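Local coordinates for tudor domain-containing protein 1 (Mus musculus, PDB 4B9W) that acts in the piRNA pathway that represses transposons during spermatogenesis, this piece being its third extended Tudor domain, bound to a methylarginine peptide of a Piwi protein, at residues V23-H35 against K97-V109. Residues are numbered along the deposited sequence; the frame is centred on the assembly and turned at random.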
loop_
_atom_site.group_PDB
_atom_site.type_symbol
_atom_site.label_atom_id
_atom_site.label_comp_id
_atom_site.label_asym_id
_atom_site.label_seq_id
_atom_site.Cartn_x
_atom_site.Cartn_y
_atom_site.Cartn_z
ATOM N N VAL A 23 0.669 14.263 -15.560
ATOM C CA VAL A 23 0.824 13.123 -14.676
ATOM C C VAL A 23 2.182 13.257 -13.955
ATOM O O VAL A 23 3.212 13.368 -14.607
ATOM C CB VAL A 23 0.712 11.810 -15.480
ATOM C CG1 VAL A 23 0.947 10.583 -14.584
ATOM C CG2 VAL A 23 -0.657 11.736 -16.172
ATOM N N CYS A 24 2.185 13.294 -12.629
ATOM C CA CYS A 24 3.445 13.421 -11.873
ATOM C C CYS A 24 3.943 12.090 -11.257
ATOM O O CYS A 24 5.109 11.950 -10.856
ATOM C CB CYS A 24 3.309 14.502 -10.799
ATOM S SG CYS A 24 1.897 14.297 -9.684
ATOM N N MET A 25 3.066 11.111 -11.144
ATOM C CA MET A 25 3.532 9.804 -10.702
ATOM C C MET A 25 2.607 8.741 -11.282
ATOM O O MET A 25 1.437 9.007 -11.567
ATOM C CB MET A 25 3.639 9.753 -9.165
ATOM C CG MET A 25 4.199 8.449 -8.581
ATOM S SD MET A 25 5.935 8.125 -8.933
ATOM C CE MET A 25 5.964 6.326 -8.721
ATOM N N MET A 26 3.167 7.560 -11.525
ATOM C CA MET A 26 2.480 6.513 -12.251
ATOM C C MET A 26 2.786 5.157 -11.643
ATOM O O MET A 26 3.945 4.823 -11.397
ATOM C CB MET A 26 2.951 6.541 -13.692
ATOM C CG MET A 26 2.591 5.316 -14.507
ATOM S SD MET A 26 0.947 5.388 -15.219
ATOM C CE MET A 26 1.409 4.884 -16.870
ATOM N N TYR A 27 1.733 4.386 -11.407
ATOM C CA TYR A 27 1.847 3.014 -10.960
ATOM C C TYR A 27 1.089 2.083 -11.875
ATOM O O TYR A 27 1.562 0.981 -12.133
ATOM C CB TYR A 27 1.319 2.861 -9.537
ATOM C CG TYR A 27 2.075 3.620 -8.501
ATOM C CD1 TYR A 27 3.207 3.080 -7.908
ATOM C CD2 TYR A 27 1.666 4.891 -8.104
ATOM C CE1 TYR A 27 3.900 3.776 -6.934
ATOM C CE2 TYR A 27 2.360 5.592 -7.142
ATOM C CZ TYR A 27 3.470 5.030 -6.557
ATOM O OH TYR A 27 4.150 5.740 -5.604
ATOM N N SER A 28 -0.090 2.520 -12.343
ATOM C CA SER A 28 -0.956 1.743 -13.260
ATOM C C SER A 28 -2.051 2.618 -13.854
ATOM O O SER A 28 -2.167 3.780 -13.500
ATOM C CB SER A 28 -1.627 0.538 -12.548
ATOM O OG SER A 28 -2.648 0.926 -11.648
ATOM N N PRO A 29 -2.891 2.051 -14.733
ATOM C CA PRO A 29 -4.115 2.750 -15.123
ATOM C C PRO A 29 -5.118 2.927 -14.004
ATOM O O PRO A 29 -6.035 3.734 -14.161
ATOM C CB PRO A 29 -4.702 1.847 -16.215
ATOM C CG PRO A 29 -3.525 1.178 -16.806
ATOM C CD PRO A 29 -2.642 0.898 -15.616
ATOM N N GLY A 30 -4.967 2.188 -12.902
ATOM C CA GLY A 30 -5.861 2.294 -11.762
ATOM C C GLY A 30 -5.308 3.148 -10.630
ATOM O O GLY A 30 -5.965 3.348 -9.593
ATOM N N GLU A 31 -4.100 3.657 -10.845
ATOM C CA GLU A 31 -3.377 4.363 -9.819
ATOM C C GLU A 31 -2.272 5.242 -10.402
ATOM O O GLU A 31 -1.129 4.806 -10.593
ATOM C CB GLU A 31 -2.786 3.340 -8.866
ATOM C CG GLU A 31 -2.058 3.926 -7.679
ATOM C CD GLU A 31 -1.398 2.843 -6.833
ATOM O OE1 GLU A 31 -1.138 1.712 -7.333
ATOM O OE2 GLU A 31 -1.112 3.131 -5.671
ATOM N N PHE A 32 -2.604 6.494 -10.642
ATOM C CA PHE A 32 -1.616 7.442 -11.066
ATOM C C PHE A 32 -1.939 8.783 -10.461
ATOM O O PHE A 32 -3.058 9.017 -10.016
ATOM C CB PHE A 32 -1.523 7.523 -12.598
ATOM C CG PHE A 32 -2.789 7.971 -13.273
ATOM C CD1 PHE A 32 -3.835 7.094 -13.467
ATOM C CD2 PHE A 32 -2.931 9.296 -13.723
ATOM C CE1 PHE A 32 -5.007 7.509 -14.089
ATOM C CE2 PHE A 32 -4.092 9.713 -14.344
ATOM C CZ PHE A 32 -5.127 8.812 -14.539
ATOM N N TYR A 33 -0.942 9.654 -10.432
ATOM C CA TYR A 33 -1.060 10.913 -9.747
ATOM C C TYR A 33 -0.890 12.055 -10.725
ATOM O O TYR A 33 -0.031 11.998 -11.604
ATOM C CB TYR A 33 -0.019 10.967 -8.625
ATOM C CG TYR A 33 -0.384 10.044 -7.502
ATOM C CD1 TYR A 33 -0.126 8.682 -7.585
ATOM C CD2 TYR A 33 -1.040 10.517 -6.385
ATOM C CE1 TYR A 33 -0.495 7.824 -6.567
ATOM C CE2 TYR A 33 -1.404 9.661 -5.357
ATOM C CZ TYR A 33 -1.133 8.330 -5.456
ATOM O OH TYR A 33 -1.493 7.492 -4.445
ATOM N N CYS A 34 -1.723 13.084 -10.572
ATOM C CA CYS A 34 -1.693 14.230 -11.473
ATOM C C CYS A 34 -1.571 15.527 -10.709
ATOM O O CYS A 34 -2.106 15.665 -9.610
ATOM C CB CYS A 34 -2.975 14.303 -12.311
ATOM S SG CYS A 34 -3.201 12.994 -13.544
ATOM N N HIS A 35 -0.855 16.473 -11.307
ATOM C CA HIS A 35 -1.031 17.867 -10.995
ATOM C C HIS A 35 -2.140 18.406 -11.862
ATOM O O HIS A 35 -2.089 18.286 -13.093
ATOM C CB HIS A 35 0.236 18.641 -11.260
ATOM C CG HIS A 35 1.367 18.284 -10.345
ATOM N ND1 HIS A 35 2.658 18.285 -10.752
ATOM C CD2 HIS A 35 1.370 17.908 -9.017
ATOM C CE1 HIS A 35 3.448 17.936 -9.728
ATOM N NE2 HIS A 35 2.658 17.695 -8.659
ATOM N N LYS A 97 8.668 5.434 6.298
ATOM C CA LYS A 97 8.207 5.677 4.923
ATOM C C LYS A 97 7.275 6.846 4.883
ATOM O O LYS A 97 6.342 6.949 5.682
ATOM C CB LYS A 97 7.510 4.476 4.305
ATOM C CG LYS A 97 8.464 3.338 4.081
ATOM C CD LYS A 97 7.918 2.334 3.118
ATOM C CE LYS A 97 8.934 1.235 2.939
ATOM N NZ LYS A 97 8.310 0.080 2.257
ATOM N N VAL A 98 7.518 7.712 3.915
ATOM C CA VAL A 98 6.765 8.930 3.778
ATOM C C VAL A 98 6.108 8.999 2.408
ATOM O O VAL A 98 6.708 8.581 1.417
ATOM C CB VAL A 98 7.662 10.157 3.997
ATOM C CG1 VAL A 98 8.105 10.194 5.445
ATOM C CG2 VAL A 98 8.854 10.141 3.028
ATOM N N HIS A 99 4.871 9.494 2.398
ATOM C CA HIS A 99 4.117 9.813 1.200
ATOM C C HIS A 99 4.321 11.246 0.831
ATOM O O HIS A 99 3.889 12.150 1.547
ATOM C CB HIS A 99 2.629 9.578 1.436
ATOM C CG HIS A 99 1.798 9.813 0.211
ATOM N ND1 HIS A 99 1.516 8.825 -0.672
ATOM C CD2 HIS A 99 1.252 10.975 -0.303
ATOM C CE1 HIS A 99 0.785 9.347 -1.687
ATOM N NE2 HIS A 99 0.633 10.668 -1.449
ATOM N N PHE A 100 4.999 11.490 -0.285
ATOM C CA PHE A 100 5.176 12.864 -0.763
ATOM C C PHE A 100 3.861 13.400 -1.351
ATOM O O PHE A 100 3.464 13.016 -2.442
ATOM C CB PHE A 100 6.352 12.915 -1.770
ATOM C CG PHE A 100 7.690 12.768 -1.109
ATOM C CD1 PHE A 100 8.242 13.836 -0.424
ATOM C CD2 PHE A 100 8.389 11.568 -1.147
ATOM C CE1 PHE A 100 9.467 13.717 0.222
ATOM C CE2 PHE A 100 9.609 11.438 -0.509
ATOM C CZ PHE A 100 10.153 12.517 0.173
ATOM N N VAL A 101 3.188 14.281 -0.599
ATOM C CA VAL A 101 1.772 14.627 -0.825
ATOM C C VAL A 101 1.486 15.467 -2.071
ATOM O O VAL A 101 0.360 15.478 -2.579
ATOM C CB VAL A 101 1.155 15.355 0.393
ATOM C CG1 VAL A 101 1.120 14.450 1.614
ATOM C CG2 VAL A 101 1.899 16.638 0.716
ATOM N N ASP A 102 2.495 16.167 -2.565
ATOM C CA ASP A 102 2.330 16.946 -3.789
ATOM C C ASP A 102 2.736 16.205 -5.070
ATOM O O ASP A 102 2.684 16.803 -6.144
ATOM C CB ASP A 102 3.120 18.243 -3.672
ATOM C CG ASP A 102 2.580 19.151 -2.586
ATOM O OD1 ASP A 102 1.370 19.486 -2.614
ATOM O OD2 ASP A 102 3.389 19.568 -1.743
ATOM N N TYR A 103 3.122 14.922 -4.966
ATOM C CA TYR A 103 3.607 14.146 -6.147
ATOM C C TYR A 103 3.068 12.706 -6.207
ATOM O O TYR A 103 2.791 12.209 -7.286
ATOM C CB TYR A 103 5.161 14.156 -6.223
ATOM C CG TYR A 103 5.723 15.579 -6.267
ATOM C CD1 TYR A 103 5.973 16.275 -5.087
ATOM C CD2 TYR A 103 5.958 16.231 -7.478
ATOM C CE1 TYR A 103 6.434 17.577 -5.103
ATOM C CE2 TYR A 103 6.451 17.520 -7.513
ATOM C CZ TYR A 103 6.669 18.203 -6.307
ATOM O OH TYR A 103 7.130 19.508 -6.294
ATOM N N GLY A 104 2.947 12.041 -5.058
ATOM C CA GLY A 104 2.300 10.742 -4.977
ATOM C C GLY A 104 3.226 9.561 -4.794
ATOM O O GLY A 104 2.753 8.431 -4.682
ATOM N N ASN A 105 4.536 9.806 -4.772
ATOM C CA ASN A 105 5.522 8.760 -4.462
ATOM C C ASN A 105 5.724 8.575 -2.965
ATOM O O ASN A 105 5.493 9.499 -2.147
ATOM C CB ASN A 105 6.870 9.007 -5.140
ATOM C CG ASN A 105 7.486 10.338 -4.767
ATOM O OD1 ASN A 105 6.845 11.353 -4.890
ATOM N ND2 ASN A 105 8.740 10.330 -4.319
ATOM N N VAL A 106 6.123 7.362 -2.618
ATOM C CA VAL A 106 6.424 6.978 -1.245
ATOM C C VAL A 106 7.891 6.581 -1.193
ATOM O O VAL A 106 8.322 5.781 -2.005
ATOM C CB VAL A 106 5.547 5.781 -0.794
ATOM C CG1 VAL A 106 6.057 5.175 0.524
ATOM C CG2 VAL A 106 4.088 6.208 -0.675
ATOM N N GLU A 107 8.651 7.127 -0.249
ATOM C CA GLU A 107 10.063 6.756 -0.063
ATOM C C GLU A 107 10.387 6.396 1.412
ATOM O O GLU A 107 9.817 6.957 2.341
ATOM C CB GLU A 107 10.993 7.907 -0.495
ATOM C CG GLU A 107 10.763 8.489 -1.893
ATOM C CD GLU A 107 10.930 7.480 -3.019
ATOM O OE1 GLU A 107 11.795 6.587 -2.875
ATOM O OE2 GLU A 107 10.206 7.598 -4.055
ATOM N N GLU A 108 11.332 5.489 1.610
ATOM C CA GLU A 108 11.880 5.206 2.934
ATOM C C GLU A 108 13.006 6.181 3.271
ATOM O O GLU A 108 13.994 6.266 2.529
ATOM C CB GLU A 108 12.428 3.797 2.981
ATOM C CG GLU A 108 13.004 3.437 4.347
ATOM C CD GLU A 108 13.391 1.982 4.450
ATOM O OE1 GLU A 108 12.849 1.180 3.674
ATOM O OE2 GLU A 108 14.230 1.642 5.315
ATOM N N VAL A 109 12.852 6.914 4.381
ATOM C CA VAL A 109 13.861 7.861 4.842
ATOM C C VAL A 109 14.311 7.563 6.282
ATOM O O VAL A 109 13.699 6.748 7.001
ATOM C CB VAL A 109 13.382 9.324 4.700
ATOM C CG1 VAL A 109 13.047 9.638 3.245
ATOM C CG2 VAL A 109 12.177 9.627 5.587
HETATM O O HOH W 1 6.356 4.894 -4.668
#
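His99 reaches across first, the edge of its ring carrying CE1 to 4.0 Å from the hydroxyl OH of Tyr33. Beyond it the chain turns between strands 96-100 and 106-109, and Asp102 offers its backbone carbonyl to His35: NE2 donates to Asp102 O over 2.7 Å, with the oxygen in the imidazole plane and the C=O pointing almost straight at the nitrogen. The carboxylate of Asp102 is busy elsewhere, with Arg84 and the backbone of Gln127. At Tyr103 the same imidazole turns an edge toward the phenol face in an offset edge-to-face pair, centroids 5.3 Å apart and planes at 76°, so one ring is held by a bond and a stack together. The carbonyl oxygen of Tyr103 is approached from segment 23-35 by Cys24 SG, Met25 CB and Tyr33 CB, the Met25 carbon being 3.2 Å away.

Gly104 comes next: its CA lies over one face of Tyr33, 3.8 Å from the ring centroid, a CH-pi contact in which the bare backbone lies against the ring, at a phi of 106° that glycine adopts readily. Its O lies 3.2 Å from Tyr27 OH, near the plane of that ring. Met25, with CG anti to its backbone N (chi1 -177°) and a bend at chi2, lays SD 4.0 Å from Asn105 CB, the two side chains crossing at about a right angle. Finally, a water bridges Tyr27 OH to Val106 N.

The bound peptide packs on Met25, Phe100 and Tyr103, and its modified side chain is hydrogen-bonded by Asn105 OD1, so this seam borders the methylarginine site. The contact joins the turn of the five-stranded Tudor barrel to the hairpin of strands 18-26 and 31-36 in the other sheet, with Leu45 of helix 41-57 packing on His35, Asp102 and Tyr103 alike.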